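Local coordinates for protein CRISPR system Cmr subunit Cmr1-1 (Pyrococcus furiosus, PDB 4W8Z) that binds RNA and, with Cmr6, caps the type III-B Cmr ribonucleoprotein complex, which serves CRISPR immunity against mobile genetic elements, at residues Y30-S35 with G156-R161; A41-F46 with E63-V68; V228-P233 with K294-I299. One frame throughout, in Å; residues are numbered along the deposited sequence.

Interaction 1 (Y30-S35 with G156-R161)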
# COMPACT_ATOMS: atom_id res chain seq x y z
N TYR A 30 -4.99 -19.50 -8.01
CA TYR A 30 -3.67 -18.89 -8.17
C TYR A 30 -3.32 -18.01 -6.98
O TYR A 30 -3.85 -16.90 -6.84
CB TYR A 30 -3.62 -18.08 -9.46
CG TYR A 30 -4.32 -18.73 -10.63
CD1 TYR A 30 -5.61 -18.34 -10.99
CD2 TYR A 30 -3.71 -19.73 -11.37
CE1 TYR A 30 -6.26 -18.92 -12.06
CE2 TYR A 30 -4.36 -20.32 -12.44
CZ TYR A 30 -5.63 -19.92 -12.77
OH TYR A 30 -6.28 -20.50 -13.84
N PRO A 31 -2.43 -18.49 -6.10
CA PRO A 31 -2.07 -17.77 -4.88
C PRO A 31 -1.29 -16.47 -5.13
O PRO A 31 -1.30 -15.60 -4.26
CB PRO A 31 -1.21 -18.78 -4.11
CG PRO A 31 -1.59 -20.11 -4.67
CD PRO A 31 -1.86 -19.85 -6.12
N GLU A 32 -0.61 -16.36 -6.26
CA GLU A 32 0.11 -15.13 -6.60
C GLU A 32 -0.88 -13.98 -6.76
O GLU A 32 -0.57 -12.83 -6.45
CB GLU A 32 0.94 -15.29 -7.88
CG GLU A 32 1.56 -14.00 -8.42
CD GLU A 32 2.69 -13.46 -7.54
OE1 GLU A 32 3.29 -14.26 -6.77
OE2 GLU A 32 2.98 -12.25 -7.61
N VAL A 33 -2.08 -14.31 -7.23
CA VAL A 33 -3.11 -13.30 -7.44
C VAL A 33 -3.77 -12.94 -6.11
O VAL A 33 -4.93 -13.27 -5.85
CB VAL A 33 -4.18 -13.80 -8.44
CG1 VAL A 33 -5.08 -12.65 -8.88
CG2 VAL A 33 -3.50 -14.41 -9.65
N ARG A 34 -2.99 -12.27 -5.25
CA ARG A 34 -3.53 -11.69 -4.03
C ARG A 34 -4.25 -10.39 -4.35
O ARG A 34 -3.72 -9.54 -5.08
CB ARG A 34 -2.43 -11.43 -3.00
CG ARG A 34 -2.23 -12.55 -1.99
CD ARG A 34 -1.72 -11.99 -0.66
NE ARG A 34 -0.59 -11.09 -0.83
CZ ARG A 34 -0.64 -9.77 -0.64
NH1 ARG A 34 -1.77 -9.18 -0.28
NH2 ARG A 34 0.45 -9.03 -0.82
N SER A 35 -5.44 -10.22 -3.81
CA SER A 35 -6.23 -9.03 -4.08
C SER A 35 -6.87 -8.50 -2.81
O SER A 35 -8.00 -8.85 -2.49
CB SER A 35 -7.30 -9.33 -5.13
OG SER A 35 -7.93 -8.15 -5.57
N GLY A 156 -6.34 -4.32 -4.20
CA GLY A 156 -6.40 -5.15 -5.39
C GLY A 156 -5.10 -5.83 -5.81
O GLY A 156 -4.07 -5.71 -5.14
N PHE A 157 -5.16 -6.54 -6.93
CA PHE A 157 -4.00 -7.21 -7.48
C PHE A 157 -2.94 -6.19 -7.91
O PHE A 157 -3.25 -5.21 -8.59
CB PHE A 157 -4.42 -8.09 -8.67
CG PHE A 157 -3.31 -8.95 -9.21
CD1 PHE A 157 -2.49 -9.67 -8.35
CD2 PHE A 157 -3.10 -9.07 -10.58
CE1 PHE A 157 -1.47 -10.47 -8.84
CE2 PHE A 157 -2.08 -9.88 -11.08
CZ PHE A 157 -1.27 -10.58 -10.21
N ARG A 158 -1.70 -6.44 -7.48
CA ARG A 158 -0.54 -5.60 -7.83
C ARG A 158 -0.59 -4.20 -7.22
O ARG A 158 0.06 -3.28 -7.72
CB ARG A 158 -0.38 -5.51 -9.35
CG ARG A 158 0.22 -6.74 -9.97
CD ARG A 158 1.68 -6.90 -9.55
NE ARG A 158 2.20 -8.20 -9.93
CZ ARG A 158 2.25 -9.26 -9.12
NH1 ARG A 158 1.81 -9.16 -7.87
NH2 ARG A 158 2.73 -10.41 -9.56
N SER A 159 -1.33 -4.04 -6.13
CA SER A 159 -1.49 -2.73 -5.49
C SER A 159 -0.21 -2.22 -4.81
O SER A 159 -0.10 -1.03 -4.51
CB SER A 159 -2.64 -2.78 -4.48
OG SER A 159 -2.80 -4.09 -3.96
N ARG A 160 0.76 -3.11 -4.58
CA ARG A 160 2.07 -2.69 -4.09
C ARG A 160 2.92 -2.15 -5.24
O ARG A 160 4.01 -1.61 -5.02
CB ARG A 160 2.80 -3.84 -3.40
CG ARG A 160 2.19 -4.23 -2.06
CD ARG A 160 2.86 -5.47 -1.51
NE ARG A 160 2.69 -6.60 -2.41
CZ ARG A 160 3.33 -7.76 -2.29
NH1 ARG A 160 4.19 -7.96 -1.30
NH2 ARG A 160 3.10 -8.73 -3.17
N ARG A 161 2.42 -2.30 -6.46
CA ARG A 161 3.13 -1.84 -7.64
C ARG A 161 2.32 -0.86 -8.47
O ARG A 161 2.37 -0.89 -9.70
CB ARG A 161 3.53 -3.02 -8.52
CG ARG A 161 4.55 -3.97 -7.92
CD ARG A 161 5.10 -4.85 -9.03
NE ARG A 161 5.89 -5.97 -8.53
CZ ARG A 161 6.60 -6.78 -9.32
NH1 ARG A 161 6.61 -6.58 -10.63
NH2 ARG A 161 7.29 -7.78 -8.79
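Phe157 and Val33 form the tightly packed part of this contact between two loops. CG1 of Val33 sits over one face of the Phe157 ring, 4.1 Å from its centroid and 15° off the normal, while CG of Arg158, the next residue, covers the opposite face. The rim of the ring meets backbone oxygens: Phe157 CD1 lies 3.5 Å from Arg34 O, and Phe157 CE1 touches Glu32 O. With CG of Phe157 anti to the backbone N (chi1 -173°), the ring reaches in beside the turn at Tyr30-Val33, and Phe157 CA directs its hydrogen at Arg34 O, 3.4 Å from CA to O. Residues of helix 106-113, among them Ile108 and Leu111, complete the pocket. At the Ser35 end, Ser35 OG packs 3.4 Å from Gly156 CA and is hydrogen-bonded to the backbone N of Leu23.

Beside this packing runs a salt bridge. Arg158 NH2 donates to Glu32 OE2 over 2.7 Å in a nearly straight bond (165°), in its own guanidinium plane and on the anti side of the carboxylate; NH1 adds a weak second bond to the same oxygen. The two side chains cross at about a right angle, and one face of the Arg158 guanidinium rests on Phe157 CZ. Lys314 pairs with Glu32 OE1 and Asp318 with Arg158 NH2, extending the bridge into an ionic network.

The solvent side is looser. There Arg34 sends NH2 over the face of the Arg160 guanidinium, 3.5 Å from Arg160 CZ, two like charges on the more exposed side. Salt bridges beside the apolar packing probably hold the charges of Glu32 and Arg158 in place, whereas the Arg34-Arg160 pair probably relies on solvent to screen its like charges.

Interaction 2 (A41-F46 with E63-V68)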
# COMPACT_ATOMS: atom_id res chain seq x y z
N ALA A 41 -7.78 -4.48 3.65
CA ALA A 41 -6.70 -3.52 3.71
C ALA A 41 -6.81 -2.59 4.92
O ALA A 41 -5.80 -2.20 5.51
CB ALA A 41 -6.66 -2.70 2.44
N MET A 42 -8.04 -2.25 5.30
CA MET A 42 -8.30 -1.48 6.51
C MET A 42 -7.79 -2.24 7.73
O MET A 42 -7.13 -1.68 8.60
CB MET A 42 -9.79 -1.17 6.67
CG MET A 42 -10.30 -0.05 5.78
SD MET A 42 -12.07 0.23 5.97
CE MET A 42 -12.17 0.54 7.73
N ARG A 43 -8.11 -3.53 7.77
CA ARG A 43 -7.66 -4.40 8.84
C ARG A 43 -6.14 -4.43 8.88
O ARG A 43 -5.53 -4.38 9.95
CB ARG A 43 -8.22 -5.81 8.66
CG ARG A 43 -8.19 -6.65 9.92
CD ARG A 43 -8.38 -8.12 9.62
NE ARG A 43 -8.73 -8.86 10.82
CZ ARG A 43 -9.98 -9.15 11.17
NH1 ARG A 43 -10.98 -8.75 10.40
NH2 ARG A 43 -10.23 -9.83 12.28
N TRP A 44 -5.53 -4.51 7.70
CA TRP A 44 -4.07 -4.52 7.60
C TRP A 44 -3.50 -3.24 8.19
O TRP A 44 -2.54 -3.28 8.96
CB TRP A 44 -3.61 -4.66 6.15
CG TRP A 44 -2.15 -4.98 6.03
CD1 TRP A 44 -1.60 -6.22 5.88
CD2 TRP A 44 -1.05 -4.05 6.06
NE1 TRP A 44 -0.23 -6.12 5.81
CE2 TRP A 44 0.13 -4.80 5.92
CE3 TRP A 44 -0.96 -2.66 6.19
CZ2 TRP A 44 1.39 -4.21 5.91
CZ3 TRP A 44 0.29 -2.08 6.18
CH2 TRP A 44 1.45 -2.85 6.04
N TRP A 45 -4.10 -2.11 7.83
CA TRP A 45 -3.57 -0.82 8.23
C TRP A 45 -3.82 -0.50 9.69
O TRP A 45 -3.10 0.29 10.29
CB TRP A 45 -4.14 0.29 7.33
CG TRP A 45 -3.26 0.51 6.16
CD1 TRP A 45 -3.52 0.17 4.86
CD2 TRP A 45 -1.95 1.07 6.17
NE1 TRP A 45 -2.46 0.51 4.06
CE2 TRP A 45 -1.47 1.06 4.84
CE3 TRP A 45 -1.12 1.59 7.18
CZ2 TRP A 45 -0.22 1.55 4.49
CZ3 TRP A 45 0.12 2.08 6.83
CH2 TRP A 45 0.57 2.06 5.49
N PHE A 46 -4.84 -1.12 10.27
CA PHE A 46 -5.06 -0.97 11.70
C PHE A 46 -3.89 -1.56 12.47
O PHE A 46 -3.45 -1.00 13.47
CB PHE A 46 -6.37 -1.64 12.14
CG PHE A 46 -6.52 -1.72 13.63
CD1 PHE A 46 -6.93 -0.61 14.35
CD2 PHE A 46 -6.24 -2.89 14.30
CE1 PHE A 46 -7.06 -0.68 15.72
CE2 PHE A 46 -6.37 -2.97 15.67
CZ PHE A 46 -6.78 -1.86 16.38
N GLU A 63 -5.66 -9.06 20.18
CA GLU A 63 -6.84 -8.93 21.03
C GLU A 63 -7.70 -7.75 20.58
O GLU A 63 -8.90 -7.88 20.37
CB GLU A 63 -6.45 -8.77 22.49
CG GLU A 63 -5.81 -10.01 23.11
CD GLU A 63 -5.33 -9.78 24.53
OE1 GLU A 63 -4.66 -10.67 25.08
OE2 GLU A 63 -5.62 -8.70 25.09
N ILE A 64 -7.06 -6.59 20.42
CA ILE A 64 -7.75 -5.38 20.01
C ILE A 64 -8.23 -5.48 18.56
O ILE A 64 -9.33 -5.03 18.23
CB ILE A 64 -6.86 -4.14 20.17
CG1 ILE A 64 -6.16 -4.18 21.53
CG2 ILE A 64 -7.68 -2.86 20.00
CD1 ILE A 64 -5.91 -2.82 22.14
N GLU A 65 -7.41 -6.09 17.70
CA GLU A 65 -7.77 -6.25 16.29
C GLU A 65 -9.06 -7.05 16.13
O GLU A 65 -9.97 -6.65 15.40
CB GLU A 65 -6.65 -6.95 15.51
CG GLU A 65 -7.05 -7.28 14.08
CD GLU A 65 -6.06 -8.19 13.39
OE1 GLU A 65 -6.37 -8.67 12.28
OE2 GLU A 65 -4.97 -8.41 13.95
N ASN A 66 -9.14 -8.19 16.82
CA ASN A 66 -10.36 -8.98 16.83
C ASN A 66 -11.50 -8.21 17.48
O ASN A 66 -12.65 -8.32 17.07
CB ASN A 66 -10.14 -10.32 17.54
CG ASN A 66 -9.30 -11.28 16.74
OD1 ASN A 66 -9.23 -11.19 15.51
ND2 ASN A 66 -8.64 -12.21 17.42
N GLN A 67 -11.16 -7.43 18.50
CA GLN A 67 -12.16 -6.68 19.24
C GLN A 67 -12.81 -5.60 18.37
O GLN A 67 -13.96 -5.22 18.59
CB GLN A 67 -11.55 -6.05 20.49
CG GLN A 67 -12.52 -5.88 21.64
CD GLN A 67 -11.86 -5.34 22.89
OE1 GLN A 67 -10.66 -5.05 22.90
NE2 GLN A 67 -12.63 -5.21 23.96
N VAL A 68 -12.07 -5.11 17.38
CA VAL A 68 -12.60 -4.11 16.46
C VAL A 68 -13.21 -4.76 15.22
O VAL A 68 -14.35 -4.45 14.85
CB VAL A 68 -11.51 -3.11 16.01
CG1 VAL A 68 -12.09 -2.12 15.01
CG2 VAL A 68 -10.93 -2.38 17.21
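The Phe46 ring meets helix 58-69 with its outer end: Ile64 CG2 lies at the ring edge, 3.9 Å from Phe46 CZ, while Glu65 CA approaches obliquely, 3.6 Å from Phe46 CE2. Val68 CG2 also comes in obliquely, and Ser145 of helix 136-152 packs on the Phe46 side chain. The other flat group, the Arg43 guanidinium, is met at its edge by Glu65 OE1 and Asn66 OD1. Arg43 is extended from CG to NE, which carries its end across to the second helix. There NE donates to Glu65 OE1 over 2.8 Å, using the anti lone pair of the carboxylate, with a bent N-H...O angle of 144°. The two side chains cross at about a right angle. Arg43 NH2 passes 3.6 Å from Asn66 OD1, but its hydrogen bond goes to Gly70 O, just beyond the C-terminal end of the helix.

The helix segments run roughly antiparallel, at 147°, their axes 10.9 Å apart, so long side chains bridge the interface. Glu65 is buried and Arg43 only partly exposed; their salt bridge probably offsets the cost of burying the carboxylate, while Phe46 supplies the apolar half of this joint between consecutive helices.

Interaction 3 (V228-P233 with K294-I299)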
# COMPACT_ATOMS: atom_id res chain seq x y z
N VAL A 228 8.33 7.20 4.14
CA VAL A 228 7.40 7.58 3.09
C VAL A 228 8.02 8.71 2.28
O VAL A 228 8.46 9.71 2.83
CB VAL A 228 6.03 8.02 3.65
CG1 VAL A 228 5.08 8.36 2.52
CG2 VAL A 228 5.44 6.93 4.53
N GLU A 229 8.05 8.52 0.96
CA GLU A 229 8.64 9.50 0.05
C GLU A 229 7.72 9.77 -1.13
O GLU A 229 6.92 8.92 -1.51
CB GLU A 229 9.99 9.00 -0.46
CG GLU A 229 11.03 8.78 0.62
CD GLU A 229 12.19 7.92 0.14
OE1 GLU A 229 13.28 8.02 0.74
OE2 GLU A 229 12.00 7.14 -0.82
N VAL A 230 7.85 10.95 -1.72
CA VAL A 230 7.11 11.29 -2.93
C VAL A 230 8.03 11.92 -3.97
O VAL A 230 9.12 12.40 -3.66
CB VAL A 230 5.95 12.27 -2.64
CG1 VAL A 230 4.98 11.69 -1.61
CG2 VAL A 230 6.49 13.62 -2.18
N PHE A 231 7.59 11.91 -5.22
CA PHE A 231 8.28 12.63 -6.28
C PHE A 231 7.27 13.19 -7.27
O PHE A 231 6.19 12.63 -7.46
CB PHE A 231 9.30 11.73 -7.00
CG PHE A 231 8.69 10.62 -7.83
CD1 PHE A 231 8.25 10.87 -9.12
CD2 PHE A 231 8.62 9.33 -7.34
CE1 PHE A 231 7.70 9.85 -9.89
CE2 PHE A 231 8.07 8.31 -8.10
CZ PHE A 231 7.61 8.58 -9.38
N GLY A 232 7.62 14.31 -7.89
CA GLY A 232 6.73 14.96 -8.83
C GLY A 232 6.58 16.44 -8.57
O GLY A 232 7.43 17.06 -7.93
N PRO A 233 5.48 17.03 -9.04
CA PRO A 233 4.35 16.37 -9.72
C PRO A 233 4.65 16.00 -11.17
O PRO A 233 5.60 16.51 -11.74
CB PRO A 233 3.25 17.42 -9.65
CG PRO A 233 3.99 18.71 -9.70
CD PRO A 233 5.25 18.48 -8.92
N LYS A 294 -2.47 17.50 -8.09
CA LYS A 294 -1.48 16.99 -9.04
C LYS A 294 -0.94 15.63 -8.59
O LYS A 294 -0.82 15.37 -7.39
CB LYS A 294 -0.34 18.00 -9.20
CG LYS A 294 -0.76 19.32 -9.81
CD LYS A 294 0.39 20.31 -9.87
CE LYS A 294 -0.07 21.66 -10.39
NZ LYS A 294 1.04 22.66 -10.40
N PRO A 295 -0.61 14.76 -9.56
CA PRO A 295 -0.16 13.40 -9.25
C PRO A 295 1.31 13.31 -8.85
O PRO A 295 2.18 13.85 -9.53
CB PRO A 295 -0.42 12.65 -10.56
CG PRO A 295 -0.28 13.69 -11.61
CD PRO A 295 -0.80 14.96 -11.00
N TYR A 296 1.57 12.62 -7.75
CA TYR A 296 2.94 12.35 -7.30
C TYR A 296 3.16 10.85 -7.17
O TYR A 296 2.23 10.10 -6.86
CB TYR A 296 3.20 13.00 -5.94
CG TYR A 296 3.33 14.51 -5.95
CD1 TYR A 296 2.23 15.32 -6.18
CD2 TYR A 296 4.54 15.12 -5.67
CE1 TYR A 296 2.34 16.69 -6.17
CE2 TYR A 296 4.67 16.49 -5.65
CZ TYR A 296 3.56 17.27 -5.90
OH TYR A 296 3.68 18.64 -5.88
N GLY A 297 4.39 10.40 -7.41
CA GLY A 297 4.74 9.03 -7.11
C GLY A 297 4.87 8.88 -5.61
O GLY A 297 5.48 9.72 -4.96
N ARG A 298 4.29 7.83 -5.05
CA ARG A 298 4.40 7.60 -3.61
C ARG A 298 5.14 6.30 -3.31
O ARG A 298 4.80 5.26 -3.85
CB ARG A 298 3.01 7.57 -2.96
CG ARG A 298 3.04 7.34 -1.46
CD ARG A 298 1.64 7.34 -0.88
NE ARG A 298 0.82 6.27 -1.45
CZ ARG A 298 -0.46 6.42 -1.80
NH1 ARG A 298 -1.07 7.58 -1.62
NH2 ARG A 298 -1.12 5.39 -2.31
N ILE A 299 6.14 6.38 -2.44
CA ILE A 299 6.92 5.21 -2.05
C ILE A 299 6.88 5.02 -0.54
O ILE A 299 7.09 5.97 0.21
CB ILE A 299 8.38 5.33 -2.51
CG1 ILE A 299 8.46 5.43 -4.03
CG2 ILE A 299 9.20 4.14 -2.02
CD1 ILE A 299 9.26 6.60 -4.51
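Glu229 O accepts the amide of Ile299, N to O 2.8 Å and nearly straight at 173°, and the CA-H of Arg298 also approaches it; Glu229 N returns a bond of the same length to Ile299 O. A second pair of bonds joins Phe231 with Gly297, Gly297 N lying 2.9 Å from Phe231 O. Between them Val230 faces Arg298 as a non-hydrogen-bonded pair.

CG of Phe231 stands between the backbone N and the carbonyl carbon (chi1 69°), which swings the ring back across the neighbouring strand. Gly297 CA then lies over one ring face, 3.8 Å from the centroid, and Ile299 CD1 meets the edge, 4.0 Å from Phe231 CD2. Phe244 of helix 237-264 adds an edge-to-face contact to the same ring. Beyond the strand end, the peptide bond before Pro233 is cis, and the proline lies over the Tyr296 ring: Pro233 CB stands 4.0 Å from its centroid, and Lys294 CB packs beside the proline.

The Glu229 side chain lies on the same face as Phe231 and forms salt bridges with Lys337 and Lys301. Antiparallel strands with a helix packed against one face are consistent with the ferredoxin-like fold of RAMP proteins.

Overall arrangement
From the N terminus, the chain leaves strand 8-16 and enters the loop 30-35, which meets 156-161 only after 120 intervening residues: interaction 1 closes this long loop. Within it, helices 38-54 and 58-69 fold back on each other in interaction 2, a short closure of 16 residues. Interaction 3 follows in series, joining strand 226-231 to strand 294-302 across an excursion that includes the long helix 237-264. Interactions 1 and 2 belong to the RAMP superfamily region, interaction 3 to the Cmr1-like C-terminal one. The two regions meet: Trp45 of interaction 2 touches Ile300 and Phe302, and Arg160 of interaction 1 contacts Trp285 on strand 284-291.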